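Local coordinates for protein endo-beta-mannanase (Opitutaceae bacterium TAV5, PDB 7BOB) that probably releases mannose units from beta-1,4-linked mannan chains as an exo-acting mannosidase of glycoside hydrolase family 5, working as a homotrimer, at residues G7-A12 with E188-S193; F17-A22 with H147-D152. One frame throughout, in Å; residues are numbered along the deposited sequence.

Interaction 1. Residues G7-A12 with E188-S193; sequences GYFRDA and EALILS
Phe9 reaches across to Leu190 and Leu192 from a backbone that stays well back, its CA 9.4 Å from the CA of Leu190, so the whole join is made by side chains. From CB the chain turns to put CG anti to the carbonyl carbon (chi1 -77°), and this brings the ring nearer to 188-193 although the bond leaving CA does not aim there. CB and CG meet nothing of that segment; they are the stalk that carries the ring over. At the next step one flank of the ring makes contact: the CD1 methyl of Leu190 sits 3.9 Å from Phe9 CD2 and equally 3.9 Å from CE2, astride the bond joining them, at a slant that is neither over the face nor at the rim. The tip then finds Leu192, whose CD2 methyl approaches CZ of Phe9 at 4.4 Å, close to the ring plane and thus at its edge. Phe9 and Leu190 run past each other in opposite directions. Phenylalanine suits the place because it is long enough to span the gap and wholly apolar, while the branched ends of the two leucines offer methyls to different parts of the ring. All three residues are buried, and the contact is dispersion and exclusion of water, sealing 120 Å² in total. Pro19 lies over one face of the ring, on the other side of its plane from Leu190 CD1, and Ile3 of strand 2-3 touches both Phe9 and Leu190. Strand 9-10 pairs with 2-3 as a small antiparallel hairpin, laid here against the start of strand 191-192, the fifth of the eight-stranded parallel (beta/alpha)8 barrel, whose outward-turned Ile191 packs on helix 168-183.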
# COMPACT_ATOMS: atom_id res chain seq x y z
N GLY A 7 -17.91 38.37 -2.73
CA GLY A 7 -17.50 37.35 -1.78
C GLY A 7 -17.25 37.80 -0.36
O GLY A 7 -16.57 37.08 0.39
N TYR A 8 -17.78 38.95 0.07
CA TYR A 8 -17.48 39.49 1.39
C TYR A 8 -18.70 39.42 2.31
O TYR A 8 -19.85 39.45 1.86
CB TYR A 8 -16.97 40.93 1.29
CG TYR A 8 -15.58 40.98 0.71
CD1 TYR A 8 -15.37 41.13 -0.66
CD2 TYR A 8 -14.47 40.85 1.53
CE1 TYR A 8 -14.09 41.14 -1.20
CE2 TYR A 8 -13.19 40.87 1.01
CZ TYR A 8 -13.00 41.01 -0.35
OH TYR A 8 -11.71 41.01 -0.85
N PHE A 9 -18.41 39.28 3.61
CA PHE A 9 -19.44 39.34 4.64
C PHE A 9 -20.12 40.71 4.69
O PHE A 9 -19.47 41.75 4.57
CB PHE A 9 -18.81 39.05 6.00
CG PHE A 9 -18.54 37.60 6.24
CD1 PHE A 9 -17.33 37.04 5.85
CD2 PHE A 9 -19.49 36.80 6.84
CE1 PHE A 9 -17.08 35.71 6.07
CE2 PHE A 9 -19.25 35.47 7.06
CZ PHE A 9 -18.04 34.92 6.68
N ARG A 10 -21.43 40.69 4.91
CA ARG A 10 -22.20 41.89 5.18
C ARG A 10 -23.05 41.68 6.43
O ARG A 10 -23.63 40.60 6.61
CB ARG A 10 -23.08 42.26 3.99
CG ARG A 10 -22.44 43.30 3.11
CD ARG A 10 -23.40 43.86 2.07
NE ARG A 10 -22.68 44.23 0.85
CZ ARG A 10 -21.89 45.30 0.73
NH1 ARG A 10 -21.74 46.15 1.74
NH2 ARG A 10 -21.27 45.53 -0.42
N ASP A 11 -23.14 42.71 7.28
CA ASP A 11 -23.96 42.62 8.48
C ASP A 11 -25.41 42.95 8.16
O ASP A 11 -25.75 43.35 7.05
CB ASP A 11 -23.43 43.53 9.59
CG ASP A 11 -23.37 44.99 9.18
OD1 ASP A 11 -24.05 45.38 8.21
OD2 ASP A 11 -22.62 45.75 9.83
N ALA A 12 -26.27 42.79 9.18
CA ALA A 12 -27.71 42.95 8.96
C ALA A 12 -28.04 44.30 8.32
O ALA A 12 -29.00 44.40 7.54
CB ALA A 12 -28.46 42.76 10.29
N GLU A 188 -31.90 31.45 6.66
CA GLU A 188 -31.04 32.42 5.99
C GLU A 188 -29.64 32.48 6.59
O GLU A 188 -28.86 33.36 6.23
CB GLU A 188 -31.67 33.82 6.04
CG GLU A 188 -32.99 33.92 5.29
CD GLU A 188 -32.95 33.21 3.94
OE1 GLU A 188 -32.14 33.61 3.07
OE2 GLU A 188 -33.73 32.24 3.75
N ALA A 189 -29.31 31.57 7.50
CA ALA A 189 -28.00 31.59 8.13
C ALA A 189 -26.89 31.40 7.10
O ALA A 189 -27.07 30.76 6.05
CB ALA A 189 -27.91 30.50 9.20
N LEU A 190 -25.73 31.97 7.41
CA LEU A 190 -24.49 31.67 6.71
C LEU A 190 -23.84 30.46 7.37
O LEU A 190 -23.55 30.47 8.58
CB LEU A 190 -23.55 32.88 6.74
CG LEU A 190 -24.02 34.13 5.99
CD1 LEU A 190 -22.91 35.15 5.85
CD2 LEU A 190 -24.59 33.76 4.63
N ILE A 191 -23.66 29.39 6.59
CA ILE A 191 -23.02 28.16 7.04
C ILE A 191 -21.66 28.04 6.36
O ILE A 191 -21.55 28.23 5.14
CB ILE A 191 -23.91 26.93 6.76
CG1 ILE A 191 -25.32 27.17 7.31
CG2 ILE A 191 -23.32 25.69 7.39
CD1 ILE A 191 -26.31 26.10 6.94
N LEU A 192 -20.64 27.77 7.16
CA LEU A 192 -19.30 27.53 6.66
C LEU A 192 -18.99 26.05 6.83
O LEU A 192 -19.54 25.39 7.72
CB LEU A 192 -18.26 28.37 7.40
CG LEU A 192 -18.58 29.85 7.63
CD1 LEU A 192 -19.15 30.10 9.00
CD2 LEU A 192 -17.31 30.65 7.45
N SER A 193 -18.11 25.54 5.97
CA SER A 193 -17.78 24.12 6.02
C SER A 193 -16.88 23.79 7.20
O SER A 193 -17.09 22.77 7.86
CB SER A 193 -17.10 23.69 4.72
OG SER A 193 -15.72 24.01 4.74

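Interaction 2. Residues F17-A22 with H147-D152; sequences FIPVGA and HLCGID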
# COMPACT_ATOMS: atom_id res chain seq x y z
N PHE A 17 -18.15 43.76 6.49
CA PHE A 17 -17.15 43.61 7.53
C PHE A 17 -16.23 42.43 7.27
O PHE A 17 -16.58 41.46 6.59
CB PHE A 17 -17.78 43.55 8.93
CG PHE A 17 -18.31 42.22 9.31
CD1 PHE A 17 -17.58 41.40 10.17
CD2 PHE A 17 -19.54 41.78 8.84
CE1 PHE A 17 -18.06 40.16 10.54
CE2 PHE A 17 -20.05 40.53 9.20
CZ PHE A 17 -19.31 39.72 10.06
N ILE A 18 -15.01 42.56 7.77
CA ILE A 18 -13.93 41.61 7.63
C ILE A 18 -13.77 40.91 8.97
O ILE A 18 -13.28 41.52 9.94
CB ILE A 18 -12.62 42.29 7.21
CG1 ILE A 18 -12.82 43.22 6.00
CG2 ILE A 18 -11.57 41.24 6.92
CD1 ILE A 18 -13.26 42.54 4.72
N PRO A 19 -14.18 39.65 9.09
CA PRO A 19 -13.94 38.92 10.35
C PRO A 19 -12.45 38.89 10.64
O PRO A 19 -11.64 38.56 9.77
CB PRO A 19 -14.51 37.53 10.06
CG PRO A 19 -15.56 37.76 9.02
CD PRO A 19 -15.01 38.88 8.15
N VAL A 20 -12.07 39.31 11.84
CA VAL A 20 -10.70 39.16 12.32
C VAL A 20 -10.78 38.75 13.78
O VAL A 20 -11.64 39.24 14.53
CB VAL A 20 -9.84 40.43 12.12
CG1 VAL A 20 -9.72 40.80 10.63
CG2 VAL A 20 -10.39 41.62 12.89
N GLY A 21 -9.89 37.86 14.20
CA GLY A 21 -9.94 37.33 15.56
C GLY A 21 -9.20 36.01 15.64
O GLY A 21 -8.28 35.75 14.86
N ALA A 22 -9.64 35.17 16.59
CA ALA A 22 -8.93 33.97 16.97
C ALA A 22 -9.90 32.82 17.20
O ALA A 22 -11.02 33.02 17.67
CB ALA A 22 -8.10 34.15 18.26
N HIS A 147 -26.27 38.38 15.32
CA HIS A 147 -24.95 38.74 15.83
C HIS A 147 -23.92 37.64 15.59
O HIS A 147 -22.80 37.72 16.11
CB HIS A 147 -25.05 39.10 17.30
CG HIS A 147 -26.11 40.12 17.58
ND1 HIS A 147 -26.10 41.38 17.00
CD2 HIS A 147 -27.25 40.05 18.31
CE1 HIS A 147 -27.17 42.05 17.39
NE2 HIS A 147 -27.88 41.27 18.20
N LEU A 148 -24.27 36.62 14.82
CA LEU A 148 -23.32 35.57 14.50
C LEU A 148 -22.39 36.02 13.39
O LEU A 148 -22.63 37.02 12.70
CB LEU A 148 -24.06 34.30 14.07
CG LEU A 148 -24.97 33.74 15.14
CD1 LEU A 148 -25.64 32.47 14.64
CD2 LEU A 148 -24.17 33.49 16.40
N CYS A 149 -21.29 35.30 13.24
CA CYS A 149 -20.45 35.40 12.06
C CYS A 149 -20.56 34.09 11.30
O CYS A 149 -19.55 33.39 11.14
CB CYS A 149 -19.01 35.73 12.42
SG CYS A 149 -17.89 36.01 10.99
N GLY A 150 -21.77 33.72 10.89
CA GLY A 150 -21.99 32.43 10.27
C GLY A 150 -22.01 31.30 11.29
O GLY A 150 -21.57 31.42 12.43
N ILE A 151 -22.55 30.16 10.86
CA ILE A 151 -22.52 28.93 11.65
C ILE A 151 -21.55 27.96 10.98
O ILE A 151 -21.71 27.62 9.80
CB ILE A 151 -23.92 28.31 11.80
CG1 ILE A 151 -24.83 29.29 12.58
CG2 ILE A 151 -23.82 26.93 12.47
CD1 ILE A 151 -26.31 28.96 12.47
N ASP A 152 -20.55 27.51 11.74
CA ASP A 152 -19.52 26.60 11.27
C ASP A 152 -20.00 25.15 11.42
O ASP A 152 -20.22 24.68 12.55
CB ASP A 152 -18.22 26.83 12.04
CG ASP A 152 -17.03 26.15 11.41
OD1 ASP A 152 -17.02 26.04 10.17
OD2 ASP A 152 -16.10 25.74 12.14
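Cys149 meets Pro19 and Phe17 with a single atom, its sulfur, and of the three residues it has the largest area buried by the contact. Its CB points toward 17-22, and the torsion that puts SG anti to the backbone N (chi1 -176°) sets the sulfur against Pro19 and Phe17. There it lies 3.5 Å from CG of Pro19, a snug contact, with Pro19 CB a little farther off at 3.8 Å; the sulfur therefore rests against the CB-CG side of the pyrrolidine ring. Proline fits well here, since its closed ring presents a rigid apolar flank at a fixed distance from the main chain. Phe17 completes the group. Its CG sits between the backbone N and the carbonyl carbon (chi1 81°), and the far end of the ring comes to the sulfur: CZ of Phe17 is 4.1 Å from Cys149 SG and CE1 is 4.2 Å from it. The sulfur stands 5.2 Å from the ring centroid and 74° off the normal, an oblique sulfur-aromatic contact. Cysteine suits the place because its small, polarisable sulfur can touch both rings from one side. Strands 20-23 and 151-154 are the first and fourth of the barrel, with two others between them, and Thr56 and Arg94 at the starts of those two also touch Cys149. Just along strand 151-154 the chemistry changes, for Asp152 is tied to Arg58 by a salt bridge and bonded to Gln280. The sulfur contact itself is non-directional packing of an apolar kind, implying that largely shape and apolar packing, more than any polar pairing across it, join the two segments at this end of the barrel.

From the N terminus the chain first makes the hairpin of strands 2-3 and 9-10, then enters the barrel at 17-22. Interaction 2 closes the first long loop, 124 residues on, where 147-152 returns to the first strand's approach. Interaction 1 closes the larger one, with 175 residues between 7-12 and 188-193, and so encloses interaction 2; the two do not cross. Their centres are 9 Å apart. Strands 151-154 and 191-192 are parallel neighbours joined by backbone bonds, while Phe9 and Phe17 are joined by another. Together they tie the hairpin and the first, fourth and fifth strands at the barrel's N-terminal end, away from the strand C-termini where family 5 enzymes carry their active sites.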